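Local coordinates for protein aspartate-semialdehyde dehydrogenase (Thermus thermophilus, PDB 2YV3) that probably catalyses the NADPH-dependent reductive dephosphorylation of L-aspartyl-4-phosphate to L-aspartate-semialdehyde, a step towards lysine, methionine and threonine, at residues E206-V211 and I225-A229; L30-A34 and I50-P56; K160-E164 and K179-F183; V244-V250 and F299-F305; S74-L79 and D90-W95. All coordinates share one frame; numbering follows the deposited sequence.

In the fold
From the N terminus, contact 2 comes first, closing the excursion through strand 42-45 by pairing strands 31-34 and 48-54 at one side of the nucleotide-binding sheet. Contact 5 follows in the same domain and folds the loop after strand 87-90 onto helix 70-83. In the second domain, contact 3 ties the start of helix 159-173 to the chain that follows it, contact 1 lays helix 205-219 on strand 224-228, and contact 4 pairs strands 237-246 and 302-310, closing the longest loop. All five are in series, and none nest or cross. Contacts 1 and 4 reach the same sheet and both touch the second subunit; contacts 2 and 4 lie farthest apart, centres about 48 Å.

Contact 1: residues E206-V211 and I225-A229; sequences EEMKVV and ISATA
Val210 reaches down from its helix over Ala227, its CG2 lying 4.0 Å from Ala227 CB, while its other branch turns along the strand so that Val210 CG1 meets Ile225 CG2 at 3.9 Å. The two branches thus straddle the gap between strand residues whose side chains rise on the same face. With CG1 anti to the backbone N (chi1 177°), CG2 is set beside that N and falls over the alanine methyl. Val211 and Ile225 run alongside, pointing opposite ways, and Val211 CG2 rests 3.9 Å from Ile225 CB. The segment axes of 206-211 and 225-228 run roughly antiparallel at 151°, 7.4 Å apart at their closest. Helix 205-219 is the last leg of a long beta-alpha-beta crossover that leaves strand 143-151 and returns as the parallel strand 224-228; Val210 also touches Val148 of the first strand and Leu130 of helix 125-141. Toward the start of the helix the packing turns polar. The extended chain of Glu207 passes close over the backbone, with Glu207 CG 3.4 Å from Ala229 N, and its carboxylate finds its main partner across the dimer interface in a salt bridge to Arg292 of the second subunit. On the neighbouring side, Glu206 CG packs on Ala229 CB at 3.9 Å. The Glu206 side chain itself, bent at chi2, lies beside Cys125, the predicted nucleophile, and Gln152, a predicted substrate-binding residue. Lys209 bridges to it, its NZ 3.2 Å from Glu206 OE1 and above the carboxylate plane.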
# COMPACT_ATOMS: atom_id res chain seq x y z
N GLU A 206 14.46 -3.40 6.07
CA GLU A 206 13.22 -4.17 6.00
C GLU A 206 13.07 -4.75 4.59
O GLU A 206 12.97 -5.96 4.41
CB GLU A 206 12.02 -3.28 6.31
CG GLU A 206 10.74 -4.03 6.56
CD GLU A 206 10.67 -4.66 7.94
OE1 GLU A 206 11.69 -4.68 8.69
OE2 GLU A 206 9.57 -5.14 8.28
N GLU A 207 13.05 -3.88 3.59
CA GLU A 207 12.94 -4.30 2.20
C GLU A 207 13.94 -5.41 1.90
O GLU A 207 13.56 -6.48 1.41
CB GLU A 207 13.20 -3.12 1.26
CG GLU A 207 12.13 -2.05 1.35
CD GLU A 207 12.47 -0.78 0.60
OE1 GLU A 207 13.44 -0.10 0.97
OE2 GLU A 207 11.75 -0.46 -0.37
N MET A 208 15.21 -5.15 2.22
CA MET A 208 16.30 -6.09 1.98
C MET A 208 16.15 -7.49 2.56
O MET A 208 16.75 -8.45 2.06
CB MET A 208 17.62 -5.47 2.43
CG MET A 208 18.18 -4.53 1.39
SD MET A 208 17.84 -5.22 -0.25
CE MET A 208 18.99 -6.58 -0.32
N LYS A 209 15.34 -7.59 3.60
CA LYS A 209 15.08 -8.85 4.27
C LYS A 209 14.19 -9.73 3.40
O LYS A 209 14.42 -10.93 3.30
CB LYS A 209 14.43 -8.57 5.62
CG LYS A 209 15.40 -7.86 6.55
CD LYS A 209 14.71 -7.05 7.64
CE LYS A 209 14.06 -7.91 8.72
NZ LYS A 209 13.53 -7.09 9.84
N VAL A 210 13.19 -9.12 2.74
CA VAL A 210 12.29 -9.88 1.87
C VAL A 210 13.12 -10.72 0.93
O VAL A 210 12.65 -11.73 0.43
CB VAL A 210 11.36 -8.94 1.03
CG1 VAL A 210 10.48 -9.77 0.08
CG2 VAL A 210 10.49 -8.08 1.96
N VAL A 211 14.36 -10.30 0.70
CA VAL A 211 15.29 -11.00 -0.19
C VAL A 211 16.24 -11.98 0.51
O VAL A 211 16.17 -13.19 0.29
CB VAL A 211 16.15 -10.01 -0.99
CG1 VAL A 211 16.78 -10.73 -2.18
CG2 VAL A 211 15.31 -8.83 -1.43
N ILE A 225 14.33 -10.51 -6.35
CA ILE A 225 13.26 -9.95 -5.54
C ILE A 225 13.44 -8.46 -5.27
O ILE A 225 14.51 -8.01 -4.86
CB ILE A 225 13.17 -10.66 -4.17
CG1 ILE A 225 13.31 -12.16 -4.34
CG2 ILE A 225 11.82 -10.38 -3.53
CD1 ILE A 225 13.38 -12.90 -3.01
N SER A 226 12.37 -7.70 -5.53
CA SER A 226 12.33 -6.25 -5.30
C SER A 226 11.17 -6.06 -4.34
O SER A 226 10.20 -6.82 -4.40
CB SER A 226 12.04 -5.51 -6.61
OG SER A 226 11.81 -4.12 -6.41
N ALA A 227 11.26 -5.08 -3.45
CA ALA A 227 10.18 -4.83 -2.49
C ALA A 227 10.22 -3.42 -1.92
O ALA A 227 11.29 -2.89 -1.66
CB ALA A 227 10.25 -5.85 -1.36
N THR A 228 9.04 -2.83 -1.72
CA THR A 228 8.93 -1.49 -1.15
C THR A 228 8.15 -1.62 0.14
O THR A 228 6.94 -1.83 0.10
CB THR A 228 8.13 -0.50 -2.04
OG1 THR A 228 8.72 -0.41 -3.34
CG2 THR A 228 8.10 0.91 -1.39
N ALA A 229 8.82 -1.48 1.28
CA ALA A 229 8.15 -1.58 2.56
C ALA A 229 7.45 -0.27 2.90
O ALA A 229 8.10 0.77 3.00
CB ALA A 229 9.16 -1.95 3.66

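Contact 2: residues L30-A34 and I50-P56; sequences LRLYA and IPVEPLP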
# COMPACT_ATOMS: atom_id res chain seq x y z
N LEU A 30 7.30 -22.90 33.45
CA LEU A 30 6.76 -21.69 32.89
C LEU A 30 7.67 -20.55 33.36
O LEU A 30 7.55 -20.09 34.49
CB LEU A 30 5.34 -21.49 33.44
CG LEU A 30 5.17 -21.32 34.97
CD1 LEU A 30 3.72 -21.06 35.28
CD2 LEU A 30 5.66 -22.55 35.74
N ARG A 31 8.58 -20.10 32.50
CA ARG A 31 9.50 -19.03 32.86
C ARG A 31 9.49 -17.80 31.94
O ARG A 31 9.79 -17.89 30.75
CB ARG A 31 10.93 -19.57 32.95
CG ARG A 31 11.14 -20.53 34.11
CD ARG A 31 12.54 -21.10 34.07
NE ARG A 31 12.85 -21.83 35.29
CZ ARG A 31 13.18 -21.27 36.44
NH1 ARG A 31 13.25 -19.95 36.55
NH2 ARG A 31 13.45 -22.03 37.50
N LEU A 32 9.13 -16.66 32.51
CA LEU A 32 9.07 -15.40 31.79
C LEU A 32 10.26 -14.53 32.16
O LEU A 32 10.54 -14.31 33.33
CB LEU A 32 7.78 -14.68 32.15
CG LEU A 32 6.52 -15.50 31.89
CD1 LEU A 32 5.33 -14.51 31.85
CD2 LEU A 32 6.64 -16.31 30.58
N TYR A 33 10.95 -14.03 31.15
CA TYR A 33 12.13 -13.20 31.38
C TYR A 33 12.12 -11.87 30.61
O TYR A 33 11.81 -11.82 29.42
CB TYR A 33 13.38 -14.00 31.01
CG TYR A 33 13.78 -15.05 32.02
CD1 TYR A 33 14.34 -14.69 33.25
CD2 TYR A 33 13.59 -16.41 31.75
CE1 TYR A 33 14.71 -15.65 34.18
CE2 TYR A 33 13.96 -17.37 32.68
CZ TYR A 33 14.52 -16.98 33.89
OH TYR A 33 14.88 -17.93 34.82
N ALA A 34 12.49 -10.80 31.30
CA ALA A 34 12.56 -9.48 30.69
C ALA A 34 13.82 -8.80 31.18
O ALA A 34 14.42 -9.24 32.17
CB ALA A 34 11.33 -8.65 31.08
N ILE A 50 1.67 -15.15 36.51
CA ILE A 50 3.07 -15.59 36.52
C ILE A 50 4.01 -14.39 36.56
O ILE A 50 3.78 -13.41 35.86
CB ILE A 50 3.40 -16.44 35.27
CG1 ILE A 50 2.63 -17.75 35.32
CG2 ILE A 50 4.89 -16.67 35.15
CD1 ILE A 50 2.63 -18.43 36.67
N PRO A 51 5.08 -14.48 37.38
CA PRO A 51 6.07 -13.41 37.53
C PRO A 51 7.00 -13.30 36.33
O PRO A 51 7.07 -14.21 35.51
CB PRO A 51 6.81 -13.82 38.80
CG PRO A 51 6.83 -15.32 38.68
CD PRO A 51 5.42 -15.63 38.23
N VAL A 52 7.70 -12.17 36.24
CA VAL A 52 8.65 -11.88 35.15
C VAL A 52 10.02 -11.57 35.73
O VAL A 52 10.26 -10.48 36.22
CB VAL A 52 8.20 -10.65 34.31
CG1 VAL A 52 9.18 -10.40 33.16
CG2 VAL A 52 6.80 -10.86 33.77
N GLU A 53 10.92 -12.53 35.68
CA GLU A 53 12.26 -12.34 36.21
C GLU A 53 13.12 -11.52 35.28
O GLU A 53 12.99 -11.60 34.06
CB GLU A 53 12.93 -13.69 36.42
CG GLU A 53 12.02 -14.71 37.05
CD GLU A 53 11.21 -14.11 38.17
OE1 GLU A 53 11.81 -13.68 39.19
OE2 GLU A 53 9.96 -14.07 38.03
N PRO A 54 14.00 -10.68 35.84
CA PRO A 54 14.85 -9.89 34.95
C PRO A 54 15.94 -10.87 34.53
O PRO A 54 16.21 -11.82 35.25
CB PRO A 54 15.36 -8.77 35.85
CG PRO A 54 15.44 -9.45 37.19
CD PRO A 54 14.16 -10.26 37.25
N LEU A 55 16.54 -10.65 33.37
CA LEU A 55 17.57 -11.56 32.91
C LEU A 55 18.87 -11.49 33.70
O LEU A 55 19.46 -10.42 33.85
CB LEU A 55 17.86 -11.34 31.42
CG LEU A 55 16.90 -12.14 30.55
CD1 LEU A 55 17.41 -12.16 29.11
CD2 LEU A 55 16.78 -13.56 31.09
N PRO A 56 19.31 -12.64 34.24
CA PRO A 56 20.53 -12.84 35.04
C PRO A 56 21.77 -13.17 34.22
O PRO A 56 21.79 -14.16 33.51
CB PRO A 56 20.15 -14.01 35.94
CG PRO A 56 19.34 -14.87 35.00
CD PRO A 56 18.44 -13.83 34.33
O HOH W 1 8.71 -16.93 35.90
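Tyr33 packs its CB against Leu55 CD2 at 3.4 Å, the two side chains set nearly perpendicular, and the adjoining backbones are joined as parallel strands of the Rossmann-type sheet that forms the nucleotide-binding domain. The firm part of the pairing is at this end. Ala34 N donates to Glu53 O at 2.9 Å with an N-H...O angle of 164°, and Glu53 N donates to Leu32 O at 3.0 Å along a more bent path. On the face shared by Leu32, Val52 and Ala34, the alanine methyl abuts Val52 CG1 at 3.5 Å; Val52 CG1 stands anti to its own backbone N (chi1 -178°), which sends it forward to that methyl. This face lies near Ser38 and Thr9, both predicted to bind NADP(+). On the Tyr33 face, Glu53 CB approaches the ring obliquely, 3.5 Å from Tyr33 CE1, before the glutamate chain bends at chi2 and carries its acid group away. Leu55, for its part, continues inward to Ile73 and Trp81 of helix 70-83. The other end is looser and nearer solvent. Around Leu32 and Pro51 the strands splay, and a water fills in for the missing direct bond, donating to Pro51 O and accepting weakly from Leu32 N. Pro51 is exposed, and Leu30 and Ile50 beyond it are only partly covered. There Leu32 CG lies 3.8 Å from Ile50 CG2.

Contact 3: residues K160-E164 and K179-F183; sequences KAMEE and KAEAF
The Glu164 chain and the Phe183 ring pass side by side, head to tail, their carboxylate and ring planes turned 30° apart, and with Ala161 they account for most of what is buried here. Glu164 is the residue most covered by the contact. Its side chain bends at chi2 and reaches from the helix into the turn of the returning chain, presenting both oxygens to backbone N-H groups. Ala182 N donates to Glu164 OE1 at 3.2 Å, from well above the carboxylate plane (70° out of it), and Glu181 N makes a weak, long bond of 3.5 Å to Glu164 OE2. Phe183 comes back toward the helix one turn earlier. Its CG stands anti to the carbonyl carbon (chi1 -53°), which swings the ring round to Ala161: the carbonyl Ala161 O lies at the ring edge, 3.3 Å from Phe183 CZ, and Ala161 CB touches the same atom at 3.4 Å. The alanine methyl also meets Ala182 CB at 3.7 Å. Elsewhere the ring touches Arg231, a predicted substrate-binding residue, which places this join between the first part of helix 159-173 and the loop after it next to the probable substrate site. Farther along the helix, Glu168 takes Lys179 N. A buried carboxylate thus meets peptide N-H groups rather than a cation across the contact, one bond bent and the other weak, beside the apolar meeting of Phe183 with Ala161.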
# COMPACT_ATOMS: atom_id res chain seq x y z
N LYS A 160 4.21 0.01 21.91
CA LYS A 160 4.14 1.45 22.15
C LYS A 160 3.67 2.19 20.89
O LYS A 160 3.03 3.22 20.97
CB LYS A 160 5.52 1.99 22.56
CG LYS A 160 5.51 3.43 23.06
CD LYS A 160 4.69 3.57 24.35
CE LYS A 160 4.48 5.03 24.77
NZ LYS A 160 5.77 5.75 25.02
N ALA A 161 4.01 1.64 19.74
CA ALA A 161 3.64 2.25 18.47
C ALA A 161 2.21 1.91 18.07
O ALA A 161 1.58 2.67 17.33
CB ALA A 161 4.62 1.82 17.39
N MET A 162 1.69 0.78 18.55
CA MET A 162 0.33 0.36 18.25
C MET A 162 -0.60 1.31 18.99
O MET A 162 -1.67 1.70 18.50
CB MET A 162 0.08 -1.07 18.76
CG MET A 162 -0.22 -2.11 17.69
SD MET A 162 -0.47 -3.80 18.39
CE MET A 162 -2.26 -3.84 18.58
N GLU A 163 -0.17 1.67 20.19
CA GLU A 163 -0.90 2.57 21.07
C GLU A 163 -0.89 3.98 20.50
O GLU A 163 -1.90 4.68 20.49
CB GLU A 163 -0.23 2.57 22.43
CG GLU A 163 -1.10 2.21 23.59
CD GLU A 163 -0.39 2.46 24.92
OE1 GLU A 163 0.54 1.70 25.25
OE2 GLU A 163 -0.75 3.43 25.64
N GLU A 164 0.29 4.38 20.03
CA GLU A 164 0.49 5.70 19.46
C GLU A 164 -0.55 5.97 18.38
O GLU A 164 -1.17 7.04 18.34
CB GLU A 164 1.88 5.80 18.86
CG GLU A 164 2.55 7.15 19.08
CD GLU A 164 3.14 7.72 17.80
OE1 GLU A 164 3.81 6.95 17.09
OE2 GLU A 164 2.94 8.93 17.52
N LYS A 179 1.45 14.07 17.36
CA LYS A 179 2.77 14.09 17.98
C LYS A 179 3.55 12.84 17.57
O LYS A 179 3.59 11.86 18.33
CB LYS A 179 2.63 14.09 19.51
CG LYS A 179 2.22 15.39 20.15
CD LYS A 179 1.96 15.18 21.64
CE LYS A 179 3.11 14.45 22.34
NZ LYS A 179 2.85 14.13 23.78
N ALA A 180 4.14 12.85 16.38
CA ALA A 180 4.92 11.71 15.90
C ALA A 180 6.07 11.42 16.87
O ALA A 180 6.85 12.32 17.20
CB ALA A 180 5.47 12.00 14.52
N GLU A 181 6.18 10.17 17.31
CA GLU A 181 7.23 9.80 18.25
C GLU A 181 7.76 8.41 18.01
O GLU A 181 8.96 8.17 18.14
CB GLU A 181 6.72 9.81 19.69
CG GLU A 181 5.65 10.84 20.01
CD GLU A 181 6.21 12.07 20.69
OE1 GLU A 181 5.58 12.52 21.67
OE2 GLU A 181 7.27 12.58 20.24
N ALA A 182 6.86 7.48 17.70
CA ALA A 182 7.20 6.08 17.50
C ALA A 182 7.54 5.71 16.07
O ALA A 182 8.03 4.61 15.79
CB ALA A 182 6.07 5.21 18.01
N PHE A 183 7.27 6.62 15.15
CA PHE A 183 7.55 6.36 13.76
C PHE A 183 8.47 7.47 13.28
O PHE A 183 8.86 8.34 14.07
CB PHE A 183 6.23 6.36 13.00
CG PHE A 183 5.20 5.41 13.59
CD1 PHE A 183 5.32 4.03 13.41
CD2 PHE A 183 4.16 5.89 14.36
CE1 PHE A 183 4.42 3.16 13.98
CE2 PHE A 183 3.24 5.02 14.94
CZ PHE A 183 3.38 3.65 14.75

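Contact 4: residues V244-V250 and F299-F305; sequences VEFARPV and FENGLDF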
# COMPACT_ATOMS: atom_id res chain seq x y z
N VAL A 244 4.81 -12.00 -9.49
CA VAL A 244 5.87 -12.96 -9.76
C VAL A 244 5.94 -13.37 -11.22
O VAL A 244 4.96 -13.33 -11.95
CB VAL A 244 5.67 -14.28 -8.95
CG1 VAL A 244 6.94 -15.05 -8.91
CG2 VAL A 244 5.17 -14.00 -7.56
N GLU A 245 7.14 -13.77 -11.64
CA GLU A 245 7.34 -14.26 -12.99
C GLU A 245 7.74 -15.72 -12.75
O GLU A 245 8.60 -15.99 -11.91
CB GLU A 245 8.46 -13.48 -13.69
CG GLU A 245 8.64 -13.84 -15.16
CD GLU A 245 9.69 -12.99 -15.86
OE1 GLU A 245 10.83 -12.88 -15.34
OE2 GLU A 245 9.37 -12.43 -16.94
N PHE A 246 7.10 -16.64 -13.45
CA PHE A 246 7.37 -18.06 -13.26
C PHE A 246 8.12 -18.79 -14.36
O PHE A 246 8.31 -18.27 -15.47
CB PHE A 246 6.06 -18.79 -12.99
CG PHE A 246 5.39 -18.36 -11.73
CD1 PHE A 246 5.79 -18.89 -10.50
CD2 PHE A 246 4.37 -17.42 -11.76
CE1 PHE A 246 5.18 -18.48 -9.31
CE2 PHE A 246 3.76 -17.00 -10.57
CZ PHE A 246 4.16 -17.54 -9.35
N ALA A 247 8.55 -20.00 -14.04
CA ALA A 247 9.26 -20.83 -15.01
C ALA A 247 8.18 -21.54 -15.79
O ALA A 247 8.13 -21.47 -17.02
CB ALA A 247 10.13 -21.85 -14.29
N ARG A 248 7.31 -22.22 -15.05
CA ARG A 248 6.21 -22.98 -15.61
C ARG A 248 5.01 -22.08 -15.82
O ARG A 248 4.83 -21.10 -15.09
CB ARG A 248 5.83 -24.13 -14.69
CG ARG A 248 6.99 -25.00 -14.28
CD ARG A 248 6.98 -25.13 -12.77
NE ARG A 248 8.03 -25.98 -12.25
CZ ARG A 248 9.32 -25.80 -12.50
NH1 ARG A 248 9.71 -24.80 -13.28
NH2 ARG A 248 10.21 -26.63 -11.99
N PRO A 249 4.17 -22.42 -16.80
CA PRO A 249 2.95 -21.68 -17.15
C PRO A 249 2.01 -21.64 -15.96
O PRO A 249 1.57 -22.69 -15.47
CB PRO A 249 2.38 -22.50 -18.30
CG PRO A 249 2.69 -23.91 -17.87
CD PRO A 249 4.14 -23.78 -17.40
N VAL A 250 1.73 -20.43 -15.48
CA VAL A 250 0.82 -20.33 -14.36
C VAL A 250 -0.56 -20.37 -14.88
O VAL A 250 -0.79 -20.39 -16.08
CB VAL A 250 0.94 -19.04 -13.55
CG1 VAL A 250 1.29 -19.39 -12.12
CG2 VAL A 250 1.93 -18.10 -14.17
N PHE A 299 4.30 -9.50 -16.52
CA PHE A 299 5.15 -10.59 -16.99
C PHE A 299 4.47 -11.45 -18.05
O PHE A 299 3.23 -11.51 -18.12
CB PHE A 299 5.55 -11.46 -15.81
CG PHE A 299 6.20 -10.69 -14.71
CD1 PHE A 299 5.90 -10.97 -13.38
CD2 PHE A 299 7.13 -9.70 -15.01
CE1 PHE A 299 6.52 -10.27 -12.35
CE2 PHE A 299 7.75 -8.99 -13.99
CZ PHE A 299 7.44 -9.29 -12.65
N GLU A 300 5.27 -12.13 -18.86
CA GLU A 300 4.73 -12.99 -19.91
C GLU A 300 4.24 -14.32 -19.32
O GLU A 300 3.58 -15.09 -20.00
CB GLU A 300 5.78 -13.21 -21.00
CG GLU A 300 5.25 -12.99 -22.42
CD GLU A 300 4.24 -14.05 -22.84
OE1 GLU A 300 4.24 -15.13 -22.21
OE2 GLU A 300 3.47 -13.82 -23.80
N ASN A 301 4.58 -14.58 -18.07
CA ASN A 301 4.11 -15.76 -17.37
C ASN A 301 4.11 -15.38 -15.89
O ASN A 301 4.94 -15.82 -15.11
CB ASN A 301 5.01 -16.97 -17.62
CG ASN A 301 4.44 -18.26 -17.04
OD1 ASN A 301 3.23 -18.42 -16.94
ND2 ASN A 301 5.31 -19.17 -16.67
N GLY A 302 3.17 -14.52 -15.53
CA GLY A 302 3.11 -14.05 -14.17
C GLY A 302 1.76 -14.10 -13.51
O GLY A 302 0.75 -14.50 -14.10
N LEU A 303 1.77 -13.66 -12.25
CA LEU A 303 0.61 -13.64 -11.39
C LEU A 303 0.66 -12.47 -10.42
O LEU A 303 1.72 -12.14 -9.90
CB LEU A 303 0.57 -14.91 -10.55
CG LEU A 303 -0.13 -16.17 -11.01
CD1 LEU A 303 0.10 -17.21 -9.95
CD2 LEU A 303 -1.62 -15.93 -11.18
N ASP A 304 -0.50 -11.87 -10.17
CA ASP A 304 -0.61 -10.78 -9.22
C ASP A 304 -1.55 -11.20 -8.10
O ASP A 304 -2.75 -11.31 -8.31
CB ASP A 304 -1.17 -9.53 -9.90
CG ASP A 304 -0.20 -8.93 -10.90
OD1 ASP A 304 0.03 -9.58 -11.94
OD2 ASP A 304 0.32 -7.80 -10.66
N PHE A 305 -1.02 -11.47 -6.91
CA PHE A 305 -1.88 -11.82 -5.79
C PHE A 305 -1.69 -10.82 -4.67
O PHE A 305 -0.79 -10.00 -4.73
CB PHE A 305 -1.64 -13.25 -5.28
CG PHE A 305 -0.20 -13.68 -5.30
CD1 PHE A 305 0.41 -14.07 -6.50
CD2 PHE A 305 0.53 -13.76 -4.12
CE1 PHE A 305 1.72 -14.53 -6.53
CE2 PHE A 305 1.85 -14.22 -4.13
CZ PHE A 305 2.44 -14.61 -5.35
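Asn301 spreads its amide across the turn that follows strand 237-246. CG is anti to the backbone N (chi1 -173°), which carries the amide away from the strand pair into the bend of residues 246-250. Asn301 CB lies 4.1 Å from Phe246 O; Asn301 CG passes 3.7 Å from Pro249 CA. At the tip, Asn301 OD1 accepts from Val250 N at 2.9 Å, in the carbonyl plane and on a lone pair, while Asn301 ND2 points at Arg248 O, modelled too close for the bond to be more than doubtful, and donates weakly to Phe246 O. The residue's own carbonyl extends the antiparallel pairing of Val244 with Leu303, Phe246 N meeting Asn301 O at 2.8 Å. A leucine in its place would probably leave Val250 N without its acceptor and let the turn shift. Along the strands, Phe246 CE2 touches Leu303 CD1 at 3.7 Å, and Glu245 CB sits over one face of Phe299 in a CH-pi contact, while the Glu245 acid pairs with Arg145. The amide oxygen thus holds an irregular loop, by its main chain, to the end of the strand pair 237-246 and 302-310, inside the dimerisation-domain sheet; the amide nitrogen adds only weak or doubtful bonds.

Contact 5: residues S74-L79 and D90-W95; sequences SRAKAL and DNSSAW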
# COMPACT_ATOMS: atom_id res chain seq x y z
N SER A 74 19.82 -10.88 22.63
CA SER A 74 19.99 -12.13 21.89
C SER A 74 21.38 -12.32 21.33
O SER A 74 21.94 -13.41 21.41
CB SER A 74 19.01 -12.23 20.74
OG SER A 74 19.40 -13.30 19.91
N ARG A 75 21.93 -11.26 20.74
CA ARG A 75 23.27 -11.35 20.19
C ARG A 75 24.17 -11.74 21.35
O ARG A 75 25.08 -12.56 21.21
CB ARG A 75 23.71 -9.99 19.62
CG ARG A 75 24.60 -10.07 18.38
CD ARG A 75 23.80 -10.49 17.13
NE ARG A 75 23.37 -9.35 16.28
CZ ARG A 75 22.41 -8.48 16.60
NH1 ARG A 75 21.75 -8.60 17.75
NH2 ARG A 75 22.11 -7.48 15.78
N ALA A 76 23.84 -11.19 22.51
CA ALA A 76 24.58 -11.40 23.75
C ALA A 76 24.36 -12.73 24.51
O ALA A 76 25.29 -13.23 25.15
CB ALA A 76 24.31 -10.23 24.70
N LYS A 77 23.15 -13.30 24.44
CA LYS A 77 22.84 -14.53 25.18
C LYS A 77 22.65 -15.84 24.42
O LYS A 77 22.79 -16.91 25.02
CB LYS A 77 21.59 -14.33 26.05
CG LYS A 77 21.57 -13.06 26.87
CD LYS A 77 22.73 -12.99 27.84
CE LYS A 77 22.69 -11.68 28.55
NZ LYS A 77 22.33 -10.66 27.53
N ALA A 78 22.32 -15.79 23.14
CA ALA A 78 22.09 -17.01 22.38
C ALA A 78 22.94 -18.21 22.81
O ALA A 78 22.43 -19.12 23.47
CB ALA A 78 22.32 -16.75 20.91
N LEU A 79 24.22 -18.21 22.45
CA LEU A 79 25.11 -19.31 22.80
C LEU A 79 25.06 -19.70 24.28
O LEU A 79 24.94 -20.89 24.61
CB LEU A 79 26.54 -18.97 22.42
CG LEU A 79 26.89 -18.73 20.96
CD1 LEU A 79 26.50 -19.94 20.11
CD2 LEU A 79 26.19 -17.47 20.50
N ASP A 90 14.88 -17.56 18.30
CA ASP A 90 14.91 -16.12 18.45
C ASP A 90 14.15 -15.40 17.33
O ASP A 90 14.38 -15.67 16.16
CB ASP A 90 16.38 -15.67 18.47
CG ASP A 90 16.53 -14.16 18.55
OD1 ASP A 90 16.05 -13.55 19.53
OD2 ASP A 90 17.14 -13.58 17.62
N ASN A 91 13.24 -14.50 17.70
CA ASN A 91 12.48 -13.73 16.71
C ASN A 91 13.22 -12.45 16.31
O ASN A 91 12.71 -11.64 15.54
CB ASN A 91 11.10 -13.32 17.24
CG ASN A 91 10.35 -12.41 16.26
OD1 ASN A 91 10.02 -12.81 15.14
ND2 ASN A 91 10.09 -11.17 16.67
N SER A 92 14.41 -12.26 16.85
CA SER A 92 15.17 -11.07 16.53
C SER A 92 16.02 -11.36 15.32
O SER A 92 16.06 -12.49 14.84
CB SER A 92 16.08 -10.67 17.70
OG SER A 92 17.35 -11.27 17.58
N SER A 93 16.70 -10.33 14.84
CA SER A 93 17.59 -10.47 13.70
C SER A 93 18.97 -10.27 14.29
O SER A 93 19.49 -9.15 14.34
CB SER A 93 17.32 -9.40 12.64
OG SER A 93 17.94 -9.80 11.43
N ALA A 94 19.53 -11.37 14.79
CA ALA A 94 20.83 -11.34 15.41
C ALA A 94 21.60 -12.53 14.88
O ALA A 94 22.79 -12.43 14.61
CB ALA A 94 20.68 -11.44 16.91
N TRP A 95 20.89 -13.65 14.71
CA TRP A 95 21.49 -14.87 14.21
C TRP A 95 20.95 -15.34 12.84
O TRP A 95 21.41 -16.34 12.30
CB TRP A 95 21.30 -15.99 15.23
CG TRP A 95 21.71 -15.59 16.60
CD1 TRP A 95 20.90 -15.22 17.63
CD2 TRP A 95 23.05 -15.48 17.08
NE1 TRP A 95 21.65 -14.88 18.72
CE2 TRP A 95 22.97 -15.03 18.41
CE3 TRP A 95 24.31 -15.71 16.52
CZ2 TRP A 95 24.11 -14.80 19.20
CZ3 TRP A 95 25.45 -15.49 17.30
CH2 TRP A 95 25.33 -15.04 18.63
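Ser74 O is approached from opposite faces of its carbonyl plane, by Ala78 N within the helix and by the indole Trp95 NE1 from the loop. The indole N-H reaches Ser74 O at 3.1 Å from above the carbonyl plane, yet the oxygen itself lies close to the ring plane, and a second, weak bond runs from Trp95 NE1 to Ser74 OG at 3.0 Å. Trp95 CG is anti to the carbonyl carbon (chi1 -50°), which brings the indole N-H round to Ser74. Replacing this tryptophan by an alanine would probably leave Ser74 O and OG without their indole donor and strip the ring from this side of the helix. Arg75 folds back at chi2 and chi3 until its guanidinium covers Ala94 with one face, Ala94 CA lying 3.3 Å above the plane. Ser74 CB faces the turn too, 3.7 Å from Ser92 OG. Next in sequence, Arg96 is a predicted phosphate-binding residue, and Ser93 OG bonds to Tyr97. The contact lies just after a beta-alpha-beta unit of the Rossmann-type domain, in which helix 70-83 links the parallel strands 64-67 and 87-90: the loop leaving strand 87-90 turns back on that helix, with Trp100 meeting the Trp95 ring, before the chain reaches strand 119-121.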